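Local atomic coordinates of predicted ATPase of the ABC class (Vibrio vulnificus, PDB entry 5D6A), a protein that binds the ATP analogue AMP-PNP and probably hydrolyses ATP as an ATPase of the ABC class. Residues Leu275-Arg280 and Asp289-Ile294; Met301-Glu306 and Gln348-Ala353. All blocks are in the same frame, centred on the assembly; numbering follows the deposited sequence.

Interaction 1. Residues Leu275-Arg280 and Asp289-Ile294; sequences LNAIER and DGREYI
Arg280 and Arg291 run side by side and point the same way, yet their guanidinium planes are turned 69° from each other, so the two groups do not stack. The touch is made by the aliphatic part of one chain: Arg280 CD lies 3.8 Å from Arg291 NH1 and approaches that guanidinium obliquely. The like charges stay further apart, with 5.0 Å between Arg280 NE and Arg291 NH1, and each is paired with acids of its own: Arg280 with Glu504, Arg291 with Asp289 and, through NH1, Asp224. A bend at chi3 (-66°) turns the Arg291 guanidinium so that NE and NH2 take Asp289 side-on, one nitrogen to each oxygen. Arg291 NH2 to Asp289 OD1 spans 3.1 Å and is nearly straight (162°), using the syn lone pair; Arg291 NE to Asp289 OD2 is 2.9 Å. Asp289 OD1 is shared with Arg218, so the carboxylate probably carries its negative charge between two arginines.

Helix 271-280, to which Ala277 and Arg280 belong, follows the strand and loop of a probable Walker A P-loop; the Ala277 side chain is about 9 Å from the bound AMP-PNP. The loop 289-293 leads into strand 294-296, an outermost strand of the four-stranded antiparallel sheet, and thus brings that sheet's edge against the helix. Here the packing is apolar: Ala277 CB stands 4.2 Å from Ile294 CD1, and the same methyl is 4.4 Å from Arg291 CD. Leu216 touches both Ala277 and Ile294, continuing the buried apolar patch.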
loop_
_atom_site.group_PDB
_atom_site.type_symbol
_atom_site.label_atom_id
_atom_site.label_comp_id
_atom_site.label_asym_id
_atom_site.label_seq_id
_atom_site.Cartn_x
_atom_site.Cartn_y
_atom_site.Cartn_z
ATOM N N LEU A 275 14.957 2.341 -14.583
ATOM C CA LEU A 275 13.862 1.405 -14.834
ATOM C C LEU A 275 12.517 2.070 -14.558
ATOM O O LEU A 275 11.556 1.871 -15.298
ATOM C CB LEU A 275 14.016 0.150 -13.971
ATOM C CG LEU A 275 13.034 -0.992 -14.253
ATOM C CD1 LEU A 275 13.219 -1.516 -15.668
ATOM C CD2 LEU A 275 13.201 -2.121 -13.247
ATOM N N ASN A 276 12.456 2.860 -13.492
ATOM C CA ASN A 276 11.227 3.568 -13.141
ATOM C C ASN A 276 10.772 4.495 -14.261
ATOM O O ASN A 276 9.580 4.587 -14.552
ATOM C CB ASN A 276 11.401 4.359 -11.842
ATOM C CG ASN A 276 11.503 3.464 -10.619
ATOM O OD1 ASN A 276 11.088 2.303 -10.641
ATOM N ND2 ASN A 276 12.044 4.009 -9.537
ATOM N N ALA A 277 11.727 5.180 -14.882
ATOM C CA ALA A 277 11.420 6.084 -15.983
ATOM C C ALA A 277 10.901 5.290 -17.176
ATOM O O ALA A 277 9.987 5.727 -17.874
ATOM C CB ALA A 277 12.651 6.883 -16.371
ATOM N N ILE A 278 11.485 4.115 -17.398
ATOM C CA ILE A 278 11.073 3.252 -18.496
ATOM C C ILE A 278 9.664 2.711 -18.257
ATOM O O ILE A 278 8.815 2.799 -19.144
ATOM C CB ILE A 278 12.069 2.090 -18.711
ATOM C CG1 ILE A 278 13.422 2.636 -19.177
ATOM C CG2 ILE A 278 11.551 1.108 -19.755
ATOM C CD1 ILE A 278 14.510 1.591 -19.285
ATOM N N GLU A 279 9.408 2.182 -17.060
ATOM C CA GLU A 279 8.091 1.608 -16.743
ATOM C C GLU A 279 6.991 2.655 -16.862
ATOM O O GLU A 279 5.865 2.327 -17.242
ATOM C CB GLU A 279 8.052 0.996 -15.333
ATOM C CG GLU A 279 7.829 2.006 -14.215
ATOM C CD GLU A 279 7.841 1.392 -12.832
ATOM O OE1 GLU A 279 8.598 0.431 -12.610
ATOM O OE2 GLU A 279 7.118 1.900 -11.952
ATOM N N ARG A 280 7.313 3.905 -16.526
ATOM C CA ARG A 280 6.327 4.986 -16.599
ATOM C C ARG A 280 6.226 5.626 -17.976
ATOM O O ARG A 280 5.253 6.315 -18.269
ATOM C CB ARG A 280 6.579 6.044 -15.526
ATOM C CG ARG A 280 6.285 5.516 -14.138
ATOM C CD ARG A 280 5.887 6.609 -13.171
ATOM N NE ARG A 280 5.053 6.040 -12.115
ATOM C CZ ARG A 280 3.762 5.726 -12.266
ATOM N NH1 ARG A 280 3.145 5.904 -13.435
ATOM N NH2 ARG A 280 3.082 5.211 -11.248
ATOM N N ASP A 289 8.796 17.917 -17.692
ATOM C CA ASP A 289 8.722 16.819 -16.736
ATOM C C ASP A 289 10.044 16.075 -16.597
ATOM O O ASP A 289 10.321 15.493 -15.547
ATOM C CB ASP A 289 7.661 15.816 -17.174
ATOM C CG ASP A 289 7.601 14.607 -16.270
ATOM O OD1 ASP A 289 7.432 14.776 -15.045
ATOM O OD2 ASP A 289 7.712 13.479 -16.788
ATOM N N GLY A 290 10.837 16.077 -17.667
ATOM C CA GLY A 290 12.120 15.386 -17.681
ATOM C C GLY A 290 12.051 14.047 -18.398
ATOM O O GLY A 290 13.078 13.509 -18.811
ATOM N N ARG A 291 10.838 13.512 -18.551
ATOM C CA ARG A 291 10.630 12.223 -19.213
ATOM C C ARG A 291 9.803 12.330 -20.499
ATOM O O ARG A 291 9.553 11.317 -21.154
ATOM C CB ARG A 291 9.920 11.268 -18.247
ATOM C CG ARG A 291 10.704 10.963 -16.981
ATOM C CD ARG A 291 9.839 10.285 -15.930
ATOM N NE ARG A 291 8.795 11.187 -15.438
ATOM C CZ ARG A 291 7.923 10.894 -14.476
ATOM N NH1 ARG A 291 7.947 9.712 -13.868
ATOM N NH2 ARG A 291 7.022 11.801 -14.112
ATOM N N GLU A 292 9.395 13.545 -20.873
ATOM C CA GLU A 292 8.550 13.725 -22.069
ATOM C C GLU A 292 9.181 13.273 -23.397
ATOM O O GLU A 292 8.522 13.306 -24.431
ATOM C CB GLU A 292 8.019 15.169 -22.202
ATOM C CG GLU A 292 9.034 16.265 -22.528
ATOM C CD GLU A 292 9.899 16.683 -21.355
ATOM O OE1 GLU A 292 9.970 15.947 -20.345
ATOM O OE2 GLU A 292 10.515 17.766 -21.448
ATOM N N TYR A 293 10.452 12.884 -23.379
ATOM C CA TYR A 293 11.084 12.372 -24.593
ATOM C C TYR A 293 11.622 10.964 -24.368
ATOM O O TYR A 293 12.618 10.553 -24.968
ATOM C CB TYR A 293 12.142 13.335 -25.137
ATOM C CG TYR A 293 11.523 14.542 -25.802
ATOM C CD1 TYR A 293 11.004 14.450 -27.091
ATOM C CD2 TYR A 293 11.448 15.769 -25.150
ATOM C CE1 TYR A 293 10.427 15.544 -27.713
ATOM C CE2 TYR A 293 10.875 16.873 -25.765
ATOM C CZ TYR A 293 10.364 16.754 -27.046
ATOM O OH TYR A 293 9.793 17.842 -27.670
ATOM N N ILE A 294 10.930 10.231 -23.497
ATOM C CA ILE A 294 11.249 8.841 -23.212
ATOM C C ILE A 294 10.005 8.044 -23.579
ATOM O O ILE A 294 8.908 8.365 -23.128
ATOM C CB ILE A 294 11.572 8.590 -21.726
ATOM C CG1 ILE A 294 12.658 9.550 -21.228
ATOM C CG2 ILE A 294 12.022 7.149 -21.527
ATOM C CD1 ILE A 294 13.019 9.361 -19.768
#

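Interaction 2. Residues Met301-Glu306 and Gln348-Ala353; sequences MKIRAE and QESVEA
With chi1 at 172°, selenomethionine Met301 sets CG opposite its backbone N, and this methylene is what faces helix 339-352. The hydroxyl it meets is placed by chi1 of -54° in Ser350, which leaves OG beside the backbone N. Met301 CG and Ser350 OG are 3.6 Å apart, the closest approach between the two segments. The bend at chi2 carries the selenium away from Ser350, and the one at chi3 then places only the terminal CE. From the same segment Ile303 offers its CG2 branch, 4.0 Å from Ser350 OG, and the hydroxyl oxygen is thus met by two carbons from residues two apart in sequence.

Strand 301-302 is an outermost strand of the mixed sheet in the P-loop domain, parallel to its neighbour 357-361, and the helix packs on it in the manner of an alpha/beta layer. Trp346, one turn earlier on the helix, touches both Met301 and Ile303, and Ile557 of helix 556-564 also packs on Met301.

Both partners of the hydroxyl across this interface are carbon, so the contact is one of van der Waals packing; Ser350 OG meets its polar need by hydrogen bonding to the carbonyl O of Trp346 within its own helix.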
loop_
_atom_site.group_PDB
_atom_site.type_symbol
_atom_site.label_atom_id
_atom_site.label_comp_id
_atom_site.label_asym_id
_atom_site.label_seq_id
_atom_site.Cartn_x
_atom_site.Cartn_y
_atom_site.Cartn_z
HETATM N N MSE A 301 4.919 -4.609 -18.943
HETATM C CA MSE A 301 4.381 -4.873 -17.607
HETATM C C MSE A 301 5.469 -5.181 -16.626
HETATM O O MSE A 301 6.274 -6.084 -16.848
HETATM C CB MSE A 301 3.447 -6.084 -17.686
HETATM C CG MSE A 301 2.957 -6.585 -16.321
HETATM SE SE MSE A 301 1.861 -5.231 -15.391
HETATM C CE MSE A 301 0.341 -5.229 -16.638
ATOM N N LYS A 302 5.502 -4.440 -15.524
ATOM C CA LYS A 302 6.486 -4.694 -14.487
ATOM C C LYS A 302 5.898 -5.704 -13.531
ATOM O O LYS A 302 4.811 -5.505 -12.992
ATOM C CB LYS A 302 6.882 -3.418 -13.743
ATOM C CG LYS A 302 7.958 -3.645 -12.686
ATOM C CD LYS A 302 8.608 -2.335 -12.276
ATOM C CE LYS A 302 9.756 -2.517 -11.290
ATOM N NZ LYS A 302 9.326 -3.035 -9.961
ATOM N N ILE A 303 6.616 -6.801 -13.338
ATOM C CA ILE A 303 6.159 -7.846 -12.450
ATOM C C ILE A 303 7.055 -7.889 -11.221
ATOM O O ILE A 303 8.256 -7.637 -11.301
ATOM C CB ILE A 303 6.109 -9.221 -13.156
ATOM C CG1 ILE A 303 7.502 -9.676 -13.598
ATOM C CG2 ILE A 303 5.179 -9.159 -14.361
ATOM C CD1 ILE A 303 7.507 -11.024 -14.288
ATOM N N ARG A 304 6.441 -8.191 -10.085
ATOM C CA ARG A 304 7.135 -8.275 -8.813
ATOM C C ARG A 304 6.450 -9.350 -7.991
ATOM O O ARG A 304 5.510 -9.995 -8.461
ATOM C CB ARG A 304 7.081 -6.930 -8.084
ATOM C CG ARG A 304 5.672 -6.426 -7.795
ATOM C CD ARG A 304 5.695 -5.082 -7.087
ATOM N NE ARG A 304 6.361 -5.156 -5.788
ATOM C CZ ARG A 304 6.629 -4.103 -5.018
ATOM N NH1 ARG A 304 7.243 -4.278 -3.855
ATOM N NH2 ARG A 304 6.294 -2.874 -5.404
ATOM N N ALA A 305 6.914 -9.542 -6.763
ATOM C CA ALA A 305 6.322 -10.539 -5.891
ATOM C C ALA A 305 5.132 -9.953 -5.138
ATOM O O ALA A 305 5.193 -8.831 -4.642
ATOM C CB ALA A 305 7.359 -11.063 -4.912
ATOM N N GLU A 306 4.043 -10.713 -5.095
ATOM C CA GLU A 306 2.842 -10.342 -4.351
ATOM C C GLU A 306 2.587 -11.365 -3.269
ATOM O O GLU A 306 2.802 -12.559 -3.461
ATOM C CB GLU A 306 1.606 -10.236 -5.246
ATOM C CG GLU A 306 1.340 -8.845 -5.781
ATOM C CD GLU A 306 0.063 -8.773 -6.603
ATOM O OE1 GLU A 306 -0.933 -8.189 -6.118
ATOM O OE2 GLU A 306 0.043 -9.330 -7.720
ATOM N N GLN A 348 2.971 -15.452 -16.330
ATOM C CA GLN A 348 2.115 -16.161 -17.275
ATOM C C GLN A 348 0.928 -15.302 -17.711
ATOM O O GLN A 348 0.578 -15.275 -18.890
ATOM C CB GLN A 348 1.606 -17.462 -16.658
ATOM C CG GLN A 348 0.859 -18.347 -17.642
ATOM C CD GLN A 348 1.740 -18.821 -18.787
ATOM O OE1 GLN A 348 2.919 -19.131 -18.598
ATOM N NE2 GLN A 348 1.165 -18.894 -19.980
ATOM N N GLU A 349 0.318 -14.604 -16.755
ATOM C CA GLU A 349 -0.825 -13.736 -17.039
ATOM C C GLU A 349 -0.469 -12.642 -18.036
ATOM O O GLU A 349 -1.293 -12.260 -18.865
ATOM C CB GLU A 349 -1.361 -13.113 -15.749
ATOM C CG GLU A 349 -2.045 -14.108 -14.820
ATOM C CD GLU A 349 -2.337 -13.544 -13.435
ATOM O OE1 GLU A 349 -1.757 -12.500 -13.064
ATOM O OE2 GLU A 349 -3.139 -14.162 -12.702
ATOM N N SER A 350 0.761 -12.144 -17.955
ATOM C CA SER A 350 1.220 -11.088 -18.863
ATOM C C SER A 350 1.383 -11.627 -20.294
ATOM O O SER A 350 1.041 -10.954 -21.270
ATOM C CB SER A 350 2.530 -10.491 -18.352
ATOM O OG SER A 350 2.384 -10.059 -17.009
ATOM N N VAL A 351 1.903 -12.844 -20.408
ATOM C CA VAL A 351 2.059 -13.471 -21.710
ATOM C C VAL A 351 0.670 -13.669 -22.313
ATOM O O VAL A 351 0.435 -13.338 -23.475
ATOM C CB VAL A 351 2.778 -14.832 -21.610
ATOM C CG1 VAL A 351 2.845 -15.504 -22.979
ATOM C CG2 VAL A 351 4.173 -14.661 -21.022
ATOM N N GLU A 352 -0.250 -14.182 -21.498
ATOM C CA GLU A 352 -1.625 -14.426 -21.922
ATOM C C GLU A 352 -2.240 -13.161 -22.521
ATOM O O GLU A 352 -2.873 -13.210 -23.573
ATOM C CB GLU A 352 -2.480 -14.887 -20.733
ATOM C CG GLU A 352 -3.829 -15.491 -21.118
ATOM C CD GLU A 352 -4.752 -15.703 -19.927
ATOM O OE1 GLU A 352 -4.988 -14.739 -19.168
ATOM O OE2 GLU A 352 -5.280 -16.822 -19.770
ATOM N N ALA A 353 -2.032 -12.032 -21.850
ATOM C CA ALA A 353 -2.587 -10.740 -22.282
ATOM C C ALA A 353 -1.854 -10.100 -23.467
ATOM O O ALA A 353 -2.268 -9.048 -23.951
ATOM C CB ALA A 353 -2.618 -9.771 -21.105
#

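In the fold
The two interactions follow one another along the chain, 275-280 with 289-294 closing before 301-306 with 348-353 opens, and their centres lie 21 Å apart. Both fall in the P-loop domain but serve different layers. Interaction 1 joins helix 271-280 to the loop before strand 294-296, an outermost strand of the antiparallel sheet, and to that strand's first residue, Ile294; interaction 2 sets helix 339-352 on an outermost strand of the mixed sheet, whose strand 260-264 leads into the probable P-loop. They touch directly where Leu275 CD2 lies 4.0 Å from Lys302 CE on strand 301-302. The helix that follows the probable nucleotide-binding loop is thereby in contact with both sheets of the domain.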